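Local coordinates for putative polyphosphate kinase 2 family protein (Arthrobacter aurescens, PDB 3RHF) that probably acts as a polyphosphate kinase, transferring phosphate between polyphosphate and nucleotides, at residues P33-Y39 with P246-Y252; L49-D54 with R254-Q259; E11-A17 with Q259-D263; L80-D84 with Y224-Y228. All coordinates share one frame; numbering follows the deposited sequence.

Contact 1 of 4, residues P33-Y39 with P246-Y252; sequences PESTPGY and PANKKWY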
loop_
_atom_site.group_PDB
_atom_site.type_symbol
_atom_site.label_atom_id
_atom_site.label_comp_id
_atom_site.label_asym_id
_atom_site.label_seq_id
_atom_site.Cartn_x
_atom_site.Cartn_y
_atom_site.Cartn_z
ATOM N N PRO A 33 26.049 -14.224 2.924
ATOM C CA PRO A 33 24.627 -14.010 3.066
ATOM C C PRO A 33 24.156 -14.010 4.507
ATOM O O PRO A 33 22.991 -13.712 4.744
ATOM C CB PRO A 33 24.026 -15.226 2.349
ATOM C CG PRO A 33 25.087 -15.704 1.461
ATOM C CD PRO A 33 26.341 -15.467 2.203
ATOM N N GLU A 34 25.024 -14.419 5.435
ATOM C CA GLU A 34 24.680 -14.552 6.844
ATOM C C GLU A 34 25.107 -13.318 7.622
ATOM O O GLU A 34 24.600 -13.080 8.699
ATOM C CB GLU A 34 25.380 -15.790 7.461
ATOM C CG GLU A 34 24.696 -17.157 7.252
ATOM C CD GLU A 34 23.290 -17.236 7.897
ATOM O OE1 GLU A 34 22.969 -16.491 8.874
ATOM O OE2 GLU A 34 22.477 -18.042 7.419
ATOM N N SER A 35 26.026 -12.524 7.079
ATOM C CA SER A 35 26.499 -11.307 7.746
ATOM C C SER A 35 25.405 -10.229 7.878
ATOM O O SER A 35 24.356 -10.330 7.210
ATOM C CB SER A 35 27.700 -10.710 6.992
ATOM O OG SER A 35 27.454 -10.615 5.604
ATOM N N THR A 36 25.676 -9.243 8.754
ATOM C CA THR A 36 24.830 -8.052 9.016
ATOM C C THR A 36 25.687 -6.783 8.876
ATOM O O THR A 36 25.868 -6.014 9.823
ATOM C CB THR A 36 24.228 -8.076 10.455
ATOM O OG1 THR A 36 25.291 -7.987 11.409
ATOM C CG2 THR A 36 23.358 -9.357 10.736
ATOM N N PRO A 37 26.246 -6.565 7.684
ATOM C CA PRO A 37 27.246 -5.531 7.522
ATOM C C PRO A 37 26.807 -4.156 7.951
ATOM O O PRO A 37 25.716 -3.704 7.615
ATOM C CB PRO A 37 27.491 -5.509 6.022
ATOM C CG PRO A 37 27.071 -6.824 5.532
ATOM C CD PRO A 37 25.946 -7.238 6.405
ATOM N N GLY A 38 27.690 -3.499 8.677
ATOM C CA GLY A 38 27.455 -2.183 9.222
ATOM C C GLY A 38 26.637 -2.183 10.497
ATOM O O GLY A 38 26.484 -1.116 11.093
ATOM N N TYR A 39 26.102 -3.338 10.915
ATOM C CA TYR A 39 25.166 -3.357 12.031
ATOM C C TYR A 39 25.757 -4.177 13.137
ATOM O O TYR A 39 26.081 -5.349 12.930
ATOM C CB TYR A 39 23.812 -3.975 11.655
ATOM C CG TYR A 39 22.701 -3.632 12.661
ATOM C CD1 TYR A 39 22.274 -2.333 12.825
ATOM C CD2 TYR A 39 22.106 -4.589 13.445
ATOM C CE1 TYR A 39 21.298 -2.005 13.728
ATOM C CE2 TYR A 39 21.121 -4.268 14.343
ATOM C CZ TYR A 39 20.736 -2.976 14.498
ATOM O OH TYR A 39 19.716 -2.629 15.350
ATOM N N PRO A 246 23.023 -8.816 2.301
ATOM C CA PRO A 246 22.928 -10.162 2.838
ATOM C C PRO A 246 21.544 -10.367 3.446
ATOM O O PRO A 246 21.111 -9.545 4.246
ATOM C CB PRO A 246 23.981 -10.150 3.905
ATOM C CG PRO A 246 25.008 -9.319 3.380
ATOM C CD PRO A 246 24.323 -8.226 2.613
ATOM N N ALA A 247 20.835 -11.409 3.016
ATOM C CA ALA A 247 19.412 -11.539 3.332
ATOM C C ALA A 247 19.032 -12.869 3.980
ATOM O O ALA A 247 17.850 -13.118 4.200
ATOM C CB ALA A 247 18.586 -11.331 2.096
ATOM N N ASN A 248 20.005 -13.725 4.272
ATOM C CA ASN A 248 19.692 -14.964 5.002
ATOM C C ASN A 248 18.968 -14.647 6.305
ATOM O O ASN A 248 18.125 -15.402 6.711
ATOM C CB ASN A 248 20.954 -15.833 5.324
ATOM C CG ASN A 248 21.306 -16.800 4.215
ATOM O OD1 ASN A 248 20.835 -16.658 3.099
ATOM N ND2 ASN A 248 22.121 -17.797 4.524
ATOM N N LYS A 249 19.316 -13.524 6.932
ATOM C CA LYS A 249 18.554 -13.025 8.054
ATOM C C LYS A 249 17.508 -12.027 7.600
ATOM O O LYS A 249 17.853 -10.934 7.198
ATOM C CB LYS A 249 19.479 -12.358 9.059
ATOM C CG LYS A 249 20.363 -13.331 9.786
ATOM C CD LYS A 249 21.470 -12.584 10.527
ATOM C CE LYS A 249 22.238 -13.495 11.484
ATOM N NZ LYS A 249 23.412 -14.032 10.806
ATOM N N LYS A 250 16.224 -12.373 7.684
ATOM C CA LYS A 250 15.198 -11.463 7.197
ATOM C C LYS A 250 15.229 -10.128 7.934
ATOM O O LYS A 250 15.132 -9.074 7.323
ATOM C CB LYS A 250 13.810 -12.099 7.288
ATOM C CG LYS A 250 13.526 -13.281 6.275
ATOM C CD LYS A 250 12.035 -13.742 6.403
ATOM C CE LYS A 250 11.639 -15.103 5.738
ATOM N NZ LYS A 250 11.375 -16.199 6.759
ATOM N N TRP A 251 15.405 -10.173 9.252
ATOM C CA TRP A 251 15.401 -8.976 10.069
ATOM C C TRP A 251 16.464 -8.033 9.619
ATOM O O TRP A 251 16.257 -6.829 9.659
ATOM C CB TRP A 251 15.562 -9.279 11.575
ATOM C CG TRP A 251 16.904 -9.852 11.963
ATOM C CD1 TRP A 251 17.240 -11.182 12.051
ATOM C CD2 TRP A 251 18.081 -9.116 12.321
ATOM N NE1 TRP A 251 18.564 -11.301 12.423
ATOM C CE2 TRP A 251 19.097 -10.049 12.587
ATOM C CE3 TRP A 251 18.376 -7.768 12.421
ATOM C CZ2 TRP A 251 20.365 -9.667 12.952
ATOM C CZ3 TRP A 251 19.626 -7.387 12.795
ATOM C CH2 TRP A 251 20.611 -8.330 13.067
ATOM N N TYR A 252 17.616 -8.540 9.212
ATOM C CA TYR A 252 18.699 -7.609 8.800
ATOM C C TYR A 252 18.404 -6.931 7.458
ATOM O O TYR A 252 18.615 -5.718 7.293
ATOM C CB TYR A 252 20.057 -8.269 8.716
ATOM C CG TYR A 252 21.076 -7.334 8.077
ATOM C CD1 TYR A 252 21.519 -6.229 8.736
ATOM C CD2 TYR A 252 21.521 -7.537 6.789
ATOM C CE1 TYR A 252 22.421 -5.369 8.166
ATOM C CE2 TYR A 252 22.399 -6.691 6.199
ATOM C CZ TYR A 252 22.860 -5.598 6.886
ATOM O OH TYR A 252 23.766 -4.739 6.308
HETATM O O HOH W 1 21.912 -11.851 6.661
#
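Thr36 lies over the ring of Tyr252 at the apolar centre, its CA 3.6 Å from the Tyr252 ring centroid and almost straight above it, a CH-pi contact. CG of Tyr252 stands anti to the backbone N (chi1 171°), carrying the phenol out from helix 250-266 to the loop. Pro37 crosses the phenol end of that ring, with CD 3.5 Å from Tyr252 CZ, and also touches Pro246. Thr36 CG2 rests against Lys249 CD and Trp251 CZ2, while Tyr39 CE2 comes to the edge of the indole, near its plane, 3.8 Å from Trp251 CZ3, the ring planes 61° apart.

Polarity begins at the phenol: Tyr252 OH donates to an in-plane lone pair of Pro37 O at 2.6 Å. Toward the start of the loop, Asn248 N donates to Pro33 O, and a water donates to Pro33 O and Ser35 O while accepting from Lys249 N. Outermost, Glu34 OE2 receives Asn248 ND2 at 2.9 Å from above the carboxylate plane; Lys249 NZ forms a salt bridge with Glu34 OE1 at 3.2 Å and donates to Glu34 O at 2.6 Å.

This loop, leading through a type II turn (Thr36-Tyr39) to helix 43-69, thus overlies the end of strand 242-246 and the start of helix 250-266, with Lys249 as N-cap. Donors of 246-252 and a water satisfy four of its carbonyls, with the Glu34 carboxylate as the charged edge.

Contact 2 of 4, residues L49-D54 with R254-Q259; sequences LLAAQD and RIAVQQ
Leu49, Leu50 and Gln53 of helix 43-69 pack against Arg254, Ile255, Gln258 and Gln259 of helix 250-266 in a nearly parallel helix pair, part of a helical layer of the three-layer alpha/beta/alpha sandwich of P-loop kinases. The axes of the two short segments run 27° apart in direction and approach to 9.9 Å. Beneath them Val257 turns to strand 179-187, joining the pair to the sheet.

The N-terminal half of the interface is apolar. Leu50 CD1 meets Ile255 CG2 at 3.9 Å, and its other methyl, CD2, lies against Arg254 CD; the guanidinium beyond leads away to a citrate probably taken up from the crystallisation liquor. Leu49 CD2 comes to Ile255 CD1 from across.

Farther along, the buried amide of Gln53 takes over from this apolar packing. Its chain is extended beyond CG (chi2 -176°), so NE2 reaches the opposite helix and spends both N-H groups there: one on Gln259 OE1 at 2.7 Å, from above that carbonyl plane, the other on Ile255 O at 3.2 Å, in plane and on a lone pair. Ile255 O also accepts the helical bond from Gln259 N and so holds two donors. A leucine in place of Gln53 would probably leave Gln259 OE1 without this amide partner and Ile255 O with one donor fewer, in a buried setting.

Gln258 OE1 is bonded to His94, while Gln258 NE2 points to Asp54 OD1, an atom whose position is less certain. Gln53 OE1, meanwhile, lies against carbon, 3.3 Å from Gln258 CB.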
loop_
_atom_site.group_PDB
_atom_site.type_symbol
_atom_site.label_atom_id
_atom_site.label_comp_id
_atom_site.label_asym_id
_atom_site.label_seq_id
_atom_site.Cartn_x
_atom_site.Cartn_y
_atom_site.Cartn_z
ATOM N N LEU A 49 14.931 -1.270 15.931
ATOM C CA LEU A 49 15.279 -0.266 14.928
ATOM C C LEU A 49 14.231 -0.182 13.847
ATOM O O LEU A 49 13.906 0.887 13.416
ATOM C CB LEU A 49 16.642 -0.542 14.292
ATOM C CG LEU A 49 17.127 0.430 13.195
ATOM C CD1 LEU A 49 17.335 1.867 13.699
ATOM C CD2 LEU A 49 18.357 -0.104 12.604
ATOM N N LEU A 50 13.703 -1.316 13.422
ATOM C CA LEU A 50 12.740 -1.340 12.371
ATOM C C LEU A 50 11.544 -0.452 12.698
ATOM O O LEU A 50 11.036 0.210 11.817
ATOM C CB LEU A 50 12.234 -2.738 12.141
ATOM C CG LEU A 50 11.499 -2.913 10.808
ATOM C CD1 LEU A 50 12.345 -2.385 9.593
ATOM C CD2 LEU A 50 11.105 -4.355 10.596
ATOM N N ALA A 51 11.094 -0.448 13.948
ATOM C CA ALA A 51 9.867 0.267 14.302
ATOM C C ALA A 51 10.159 1.760 14.323
ATOM O O ALA A 51 9.290 2.584 14.063
ATOM C CB ALA A 51 9.328 -0.204 15.690
ATOM N N ALA A 52 11.408 2.112 14.635
ATOM C CA ALA A 52 11.789 3.496 14.662
ATOM C C ALA A 52 11.951 3.983 13.211
ATOM O O ALA A 52 11.603 5.128 12.863
ATOM C CB ALA A 52 13.062 3.650 15.452
ATOM N N GLN A 53 12.528 3.109 12.381
ATOM C CA GLN A 53 12.734 3.394 10.964
ATOM C C GLN A 53 11.413 3.721 10.306
ATOM O O GLN A 53 11.361 4.638 9.513
ATOM C CB GLN A 53 13.398 2.221 10.266
ATOM C CG GLN A 53 14.878 2.163 10.513
ATOM C CD GLN A 53 15.540 1.073 9.761
ATOM O OE1 GLN A 53 14.916 0.060 9.489
ATOM N NE2 GLN A 53 16.838 1.266 9.394
ATOM N N ASP A 54 10.351 2.993 10.694
ATOM C CA ASP A 54 9.028 3.129 10.102
ATOM C C ASP A 54 8.504 4.555 10.285
ATOM O O ASP A 54 7.977 5.120 9.353
ATOM C CB ASP A 54 8.016 2.153 10.737
ATOM C CG ASP A 54 8.310 0.685 10.424
ATOM O OD1 ASP A 54 9.224 0.406 9.612
ATOM O OD2 ASP A 54 7.644 -0.217 11.018
ATOM N N ARG A 254 15.537 -6.329 6.209
ATOM C CA ARG A 254 14.541 -5.315 6.376
ATOM C C ARG A 254 15.139 -3.983 6.811
ATOM O O ARG A 254 14.737 -2.946 6.265
ATOM C CB ARG A 254 13.509 -5.719 7.396
ATOM C CG ARG A 254 12.613 -6.823 6.954
ATOM C CD ARG A 254 11.735 -7.289 8.083
ATOM N NE ARG A 254 11.139 -8.582 7.733
ATOM C CZ ARG A 254 11.114 -9.683 8.504
ATOM N NH1 ARG A 254 11.614 -9.717 9.737
ATOM N NH2 ARG A 254 10.519 -10.764 8.040
ATOM N N ILE A 255 16.023 -3.974 7.812
ATOM C CA ILE A 255 16.584 -2.724 8.276
ATOM C C ILE A 255 17.639 -2.161 7.338
ATOM O O ILE A 255 17.936 -0.981 7.377
ATOM C CB ILE A 255 17.161 -2.803 9.680
ATOM C CG1 ILE A 255 18.239 -3.913 9.787
ATOM C CG2 ILE A 255 16.053 -2.973 10.675
ATOM C CD1 ILE A 255 18.983 -3.918 11.137
ATOM N N ALA A 256 18.203 -2.998 6.482
ATOM C CA ALA A 256 19.248 -2.512 5.565
ATOM C C ALA A 256 18.543 -1.806 4.403
ATOM O O ALA A 256 18.938 -0.712 3.985
ATOM C CB ALA A 256 20.175 -3.659 5.093
ATOM N N VAL A 257 17.465 -2.418 3.925
ATOM C CA VAL A 257 16.680 -1.798 2.890
ATOM C C VAL A 257 16.120 -0.512 3.429
ATOM O O VAL A 257 16.297 0.558 2.820
ATOM C CB VAL A 257 15.604 -2.708 2.293
ATOM C CG1 VAL A 257 14.754 -1.905 1.339
ATOM C CG2 VAL A 257 16.241 -3.842 1.477
ATOM N N GLN A 258 15.509 -0.561 4.603
ATOM C CA GLN A 258 14.948 0.691 5.122
ATOM C C GLN A 258 15.961 1.796 5.333
ATOM O O GLN A 258 15.675 2.957 5.011
ATOM C CB GLN A 258 14.010 0.506 6.345
ATOM C CG GLN A 258 12.589 0.440 5.812
ATOM C CD GLN A 258 11.502 0.240 6.827
ATOM O OE1 GLN A 258 10.664 -0.655 6.666
ATOM N NE2 GLN A 258 11.449 1.113 7.847
ATOM N N GLN A 259 17.152 1.467 5.811
ATOM C CA GLN A 259 18.139 2.532 6.096
ATOM C C GLN A 259 18.641 3.103 4.808
ATOM O O GLN A 259 18.933 4.283 4.725
ATOM C CB GLN A 259 19.299 2.053 6.968
ATOM C CG GLN A 259 20.072 3.167 7.675
ATOM C CD GLN A 259 19.236 3.930 8.677
ATOM O OE1 GLN A 259 18.606 3.363 9.572
ATOM N NE2 GLN A 259 19.228 5.233 8.541
#

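Contact 3 of 4, residues E11-A17 with Q259-D263; sequences EFAKSPA and QLLLD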
loop_
_atom_site.group_PDB
_atom_site.type_symbol
_atom_site.label_atom_id
_atom_site.label_comp_id
_atom_site.label_asym_id
_atom_site.label_seq_id
_atom_site.Cartn_x
_atom_site.Cartn_y
_atom_site.Cartn_z
ATOM N N GLU A 11 21.318 1.801 16.172
ATOM C CA GLU A 11 21.406 2.302 14.819
ATOM C C GLU A 11 22.565 1.674 14.101
ATOM O O GLU A 11 23.442 1.092 14.714
ATOM C CB GLU A 11 21.702 3.794 14.841
ATOM C CG GLU A 11 20.772 4.665 15.636
ATOM C CD GLU A 11 19.396 4.828 15.000
ATOM O OE1 GLU A 11 19.251 4.683 13.746
ATOM O OE2 GLU A 11 18.444 5.113 15.785
ATOM N N PHE A 12 22.613 1.847 12.795
ATOM C CA PHE A 12 23.735 1.366 12.028
ATOM C C PHE A 12 25.021 2.064 12.488
ATOM O O PHE A 12 25.034 3.289 12.659
ATOM C CB PHE A 12 23.498 1.606 10.516
ATOM C CG PHE A 12 22.725 0.515 9.869
ATOM C CD1 PHE A 12 23.371 -0.504 9.220
ATOM C CD2 PHE A 12 21.347 0.484 9.964
ATOM C CE1 PHE A 12 22.657 -1.550 8.647
ATOM C CE2 PHE A 12 20.642 -0.527 9.405
ATOM C CZ PHE A 12 21.307 -1.574 8.742
ATOM N N ALA A 13 26.086 1.284 12.673
ATOM C CA ALA A 13 27.405 1.839 13.004
ATOM C C ALA A 13 28.000 2.407 11.748
ATOM O O ALA A 13 28.581 3.473 11.788
ATOM C CB ALA A 13 28.354 0.806 13.591
ATOM N N LYS A 14 27.891 1.700 10.635
ATOM C CA LYS A 14 28.285 2.284 9.368
ATOM C C LYS A 14 27.089 2.210 8.393
ATOM O O LYS A 14 26.302 1.242 8.408
ATOM C CB LYS A 14 29.590 1.638 8.811
ATOM N N SER A 15 26.941 3.245 7.570
ATOM C CA SER A 15 25.844 3.324 6.623
ATOM C C SER A 15 25.889 2.216 5.563
ATOM O O SER A 15 26.929 1.944 4.993
ATOM C CB SER A 15 25.866 4.666 5.900
ATOM O OG SER A 15 24.876 4.641 4.886
ATOM N N PRO A 16 24.741 1.598 5.272
ATOM C CA PRO A 16 24.695 0.637 4.197
ATOM C C PRO A 16 24.947 1.231 2.810
ATOM O O PRO A 16 25.238 0.497 1.894
ATOM C CB PRO A 16 23.259 0.105 4.256
ATOM C CG PRO A 16 22.692 0.589 5.440
ATOM C CD PRO A 16 23.414 1.791 5.875
ATOM N N ALA A 17 24.824 2.538 2.623
ATOM C CA ALA A 17 25.183 3.116 1.327
ATOM C C ALA A 17 26.677 2.866 1.087
ATOM O O ALA A 17 27.163 2.962 -0.033
ATOM C CB ALA A 17 24.858 4.599 1.279
ATOM N N GLN A 259 17.152 1.467 5.811
ATOM C CA GLN A 259 18.139 2.532 6.096
ATOM C C GLN A 259 18.641 3.103 4.808
ATOM O O GLN A 259 18.933 4.283 4.725
ATOM C CB GLN A 259 19.299 2.053 6.968
ATOM C CG GLN A 259 20.072 3.167 7.675
ATOM C CD GLN A 259 19.236 3.930 8.677
ATOM O OE1 GLN A 259 18.606 3.363 9.572
ATOM N NE2 GLN A 259 19.228 5.233 8.541
ATOM N N LEU A 260 18.673 2.290 3.769
ATOM C CA LEU A 260 19.069 2.773 2.426
ATOM C C LEU A 260 18.119 3.827 1.894
ATOM O O LEU A 260 18.550 4.864 1.367
ATOM C CB LEU A 260 19.132 1.601 1.443
ATOM C CG LEU A 260 20.445 0.811 1.401
ATOM C CD1 LEU A 260 20.254 -0.349 0.463
ATOM C CD2 LEU A 260 21.680 1.637 0.966
ATOM N N LEU A 261 16.830 3.515 2.030
ATOM C CA LEU A 261 15.748 4.449 1.757
ATOM C C LEU A 261 15.848 5.729 2.526
ATOM O O LEU A 261 15.738 6.787 1.943
ATOM C CB LEU A 261 14.428 3.822 2.123
ATOM C CG LEU A 261 13.479 3.456 1.022
ATOM C CD1 LEU A 261 14.185 2.936 -0.245
ATOM C CD2 LEU A 261 12.547 2.404 1.578
ATOM N N LEU A 262 16.021 5.629 3.844
ATOM C CA LEU A 262 16.081 6.849 4.706
ATOM C C LEU A 262 17.281 7.728 4.378
ATOM O O LEU A 262 17.164 8.942 4.406
ATOM C CB LEU A 262 16.101 6.523 6.216
ATOM C CG LEU A 262 14.840 5.793 6.695
ATOM C CD1 LEU A 262 15.118 4.942 7.962
ATOM C CD2 LEU A 262 13.676 6.730 6.954
ATOM N N ASP A 263 18.433 7.088 4.122
ATOM C CA ASP A 263 19.661 7.804 3.833
ATOM C C ASP A 263 19.551 8.482 2.445
ATOM O O ASP A 263 20.012 9.585 2.279
ATOM C CB ASP A 263 20.853 6.853 3.879
ATOM C CG ASP A 263 21.197 6.331 5.327
ATOM O OD1 ASP A 263 20.570 6.716 6.366
ATOM O OD2 ASP A 263 22.166 5.520 5.412
HETATM O O HOH W 2 20.286 3.450 11.635
#
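Pro16 and Leu260 form the close-packed part of this contact, where the start of helix 16-19 leans on helix 250-266. Pro16 CB is 4.0 Å from Leu260 CD2, and the same methyl reaches the backbone of the short helix, 3.7 Å from Ala17 N. Pro16 CG lies over one face of the Phe12 ring, toward its rim, and also touches Gln259 CB, so the three close on one another. Phe12 and Gln259 run past each other in opposite directions, with Phe12 CD2 3.8 Å from Gln259 CG; the glutamine is bent at chi2 (64°), so its aliphatic part lies beside the ring while its amide turns off.

Toward solvent the contact becomes polar and water-mediated. One water donates to Glu11 OE1, accepts from Phe12 N and gives a weak bond to Gln259 OE1, an oxygen held chiefly by Gln53 NE2; the other carboxylate oxygen of Glu11 pairs with Arg56. Nearby, Asp263 uses both carboxylate oxygens: OD2 takes the hydroxyl proton of Ser15 OG at 2.9 Å, almost in line with its C-O bond, and OD1 takes Gln259 NE2 at 3.0 Å from above the carboxylate plane. Replacing Asp263 with an alanine is likely to leave the Ser15 hydroxyl and one N-H of Gln259 without their mates, and the serine freer to turn.

Ser15 OG in turn accepts from Ala17 N at 3.1 Å, so Asp263 positions the group that caps the helix. The negative charge near that helix start is probably favourable electrostatically. The arrangement is a serine N-cap, here fastening the N-terminal arm to helix 250-266 of the kinase core.

Contact 4 of 4, residues L80-D84 with Y224-Y228; sequences LQAMD and YMDAY
Tyr224, at the start of this part of helix 221-235, takes the end of Met83 over one face of its ring. Both methionines here are selenomethionine. The methyl CE of Met83 lies 4.0 Å from the Tyr224 ring centroid, displaced toward the rim, in a CH-pi contact. The selenium is set more obliquely, Met83 SE being 3.8 Å from Tyr224 CG, which makes this a Met-aromatic contact as well. The folded chain of Met83, bent at chi2 (-62°) and again at chi3 (-57°), brings selenium and methyl together onto the ring. The phenol of Tyr224 itself points on to Glu217, a weak bond.

Met225 follows, also with a bent chain, and its CE rests on the stem of the same residue, 3.8 Å from Met83 CG. Met83 thus meets Met225 at CG and Tyr224 at SE and CE. It belongs to the turn after strand 75-82 that leads into the phosphate-binding loop, the P-loop of this kinase clan; Ala82 O accepts from Lys88 of that loop, and a phosphate ion, probably from the crystallisation liquor, lies about 5 Å from the side chain of Ala82, consistent with a phosphate-binding site.

One turn farther on, Tyr228 reaches back to the strand. Met83 SE comes to the edge of its ring, 4.2 Å from Tyr228 CE2, a second Met-aromatic contact. Gln81 CB lies in the plane of that ring at its other edge, 3.8 Å from Tyr228 CE1. Gln81 NE2 gives Tyr228 OH a weak hydrogen bond, at 3.4 Å; the stronger partners of this amide are Ser141 at OE1 and Glu144 at NE2.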
loop_
_atom_site.group_PDB
_atom_site.type_symbol
_atom_site.label_atom_id
_atom_site.label_comp_id
_atom_site.label_asym_id
_atom_site.label_seq_id
_atom_site.Cartn_x
_atom_site.Cartn_y
_atom_site.Cartn_z
ATOM N N LEU A 80 14.012 -3.591 -6.276
ATOM C CA LEU A 80 14.389 -4.872 -5.673
ATOM C C LEU A 80 14.528 -6.021 -6.661
ATOM O O LEU A 80 13.607 -6.298 -7.408
ATOM C CB LEU A 80 13.401 -5.286 -4.647
ATOM C CG LEU A 80 13.394 -4.311 -3.501
ATOM C CD1 LEU A 80 12.025 -4.446 -2.811
ATOM C CD2 LEU A 80 14.552 -4.583 -2.558
ATOM N N GLN A 81 15.680 -6.686 -6.641
ATOM C CA GLN A 81 15.849 -7.985 -7.319
ATOM C C GLN A 81 16.322 -9.006 -6.321
ATOM O O GLN A 81 17.100 -8.676 -5.399
ATOM C CB GLN A 81 16.897 -7.877 -8.415
ATOM C CG GLN A 81 16.532 -6.936 -9.573
ATOM C CD GLN A 81 15.592 -7.563 -10.530
ATOM O OE1 GLN A 81 14.878 -6.881 -11.236
ATOM N NE2 GLN A 81 15.567 -8.865 -10.555
ATOM N N ALA A 82 15.861 -10.242 -6.505
ATOM C CA ALA A 82 16.295 -11.371 -5.706
ATOM C C ALA A 82 15.723 -12.675 -6.238
ATOM O O ALA A 82 14.713 -12.666 -6.890
ATOM C CB ALA A 82 15.893 -11.197 -4.263
HETATM N N MSE A 83 16.357 -13.792 -5.904
HETATM C CA MSE A 83 15.828 -15.111 -6.184
HETATM C C MSE A 83 14.575 -15.354 -5.334
HETATM O O MSE A 83 14.395 -14.708 -4.281
HETATM C CB MSE A 83 16.894 -16.166 -5.835
HETATM C CG MSE A 83 18.231 -15.981 -6.547
HETATM SE SE MSE A 83 18.120 -16.109 -8.525
HETATM C CE MSE A 83 17.342 -17.917 -8.668
ATOM N N ASP A 84 13.722 -16.283 -5.772
ATOM C CA ASP A 84 12.458 -16.501 -5.091
ATOM C C ASP A 84 12.762 -17.001 -3.718
ATOM O O ASP A 84 13.778 -17.663 -3.530
ATOM C CB ASP A 84 11.533 -17.487 -5.824
ATOM C CG ASP A 84 10.881 -16.877 -7.101
ATOM O OD1 ASP A 84 10.698 -15.636 -7.202
ATOM O OD2 ASP A 84 10.547 -17.654 -8.026
ATOM N N TYR A 224 22.466 -17.931 -12.631
ATOM C CA TYR A 224 21.885 -16.742 -12.035
ATOM C C TYR A 224 22.875 -15.939 -11.233
ATOM O O TYR A 224 22.921 -14.759 -11.400
ATOM C CB TYR A 224 20.698 -17.086 -11.164
ATOM C CG TYR A 224 19.391 -17.276 -11.895
ATOM C CD1 TYR A 224 18.641 -16.187 -12.356
ATOM C CD2 TYR A 224 18.881 -18.543 -12.096
ATOM C CE1 TYR A 224 17.409 -16.385 -13.030
ATOM C CE2 TYR A 224 17.680 -18.738 -12.742
ATOM C CZ TYR A 224 16.942 -17.674 -13.203
ATOM O OH TYR A 224 15.742 -17.955 -13.817
HETATM N N MSE A 225 23.658 -16.533 -10.349
HETATM C CA MSE A 225 24.673 -15.731 -9.660
HETATM C C MSE A 225 25.640 -15.028 -10.613
HETATM O O MSE A 225 26.104 -13.918 -10.332
HETATM C CB MSE A 225 25.515 -16.568 -8.702
HETATM C CG MSE A 225 24.801 -17.073 -7.418
HETATM SE SE MSE A 225 23.621 -15.811 -6.455
HETATM C CE MSE A 225 21.935 -16.092 -7.437
ATOM N N ASP A 226 25.967 -15.695 -11.727
ATOM C CA ASP A 226 26.867 -15.119 -12.742
ATOM C C ASP A 226 26.174 -13.910 -13.452
ATOM O O ASP A 226 26.781 -12.846 -13.676
ATOM C CB ASP A 226 27.357 -16.217 -13.735
ATOM C CG ASP A 226 28.456 -15.720 -14.665
ATOM O OD1 ASP A 226 29.527 -15.322 -14.155
ATOM O OD2 ASP A 226 28.253 -15.698 -15.913
ATOM N N ALA A 227 24.906 -14.108 -13.796
ATOM C CA ALA A 227 24.118 -13.080 -14.435
ATOM C C ALA A 227 24.095 -11.823 -13.576
ATOM O O ALA A 227 24.276 -10.710 -14.074
ATOM C CB ALA A 227 22.712 -13.579 -14.668
ATOM N N TYR A 228 23.881 -12.017 -12.283
ATOM C CA TYR A 228 23.813 -10.909 -11.370
ATOM C C TYR A 228 25.145 -10.206 -11.349
ATOM O O TYR A 228 25.212 -8.982 -11.444
ATOM C CB TYR A 228 23.404 -11.372 -9.948
ATOM C CG TYR A 228 21.896 -11.333 -9.747
ATOM C CD1 TYR A 228 21.235 -10.127 -9.574
ATOM C CD2 TYR A 228 21.126 -12.497 -9.776
ATOM C CE1 TYR A 228 19.872 -10.081 -9.427
ATOM C CE2 TYR A 228 19.730 -12.439 -9.623
ATOM C CZ TYR A 228 19.118 -11.217 -9.455
ATOM O OH TYR A 228 17.738 -11.111 -9.314
#

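From the N terminus, residues 11-17 come first and close the widest loop, meeting 259-263 in contact 3; the other three contacts lie inside it. Residues 33-39 then pair with 246-252 (contact 1) and 49-54 with 254-259 (contact 2), and these two cross, since their segments alternate along the chain. Contact 3 thus ties the N-terminal arm, contact 1 the following loop and contact 2 helix 43-69 to helix 250-266, and Tyr39 bridges contacts 1 and 2 by packing on Leu49 and Ile255. Contact 4 is nested inside every other, joining the end of strand 75-82 to helix 221-235, its centre about 17 Å from that of contact 1.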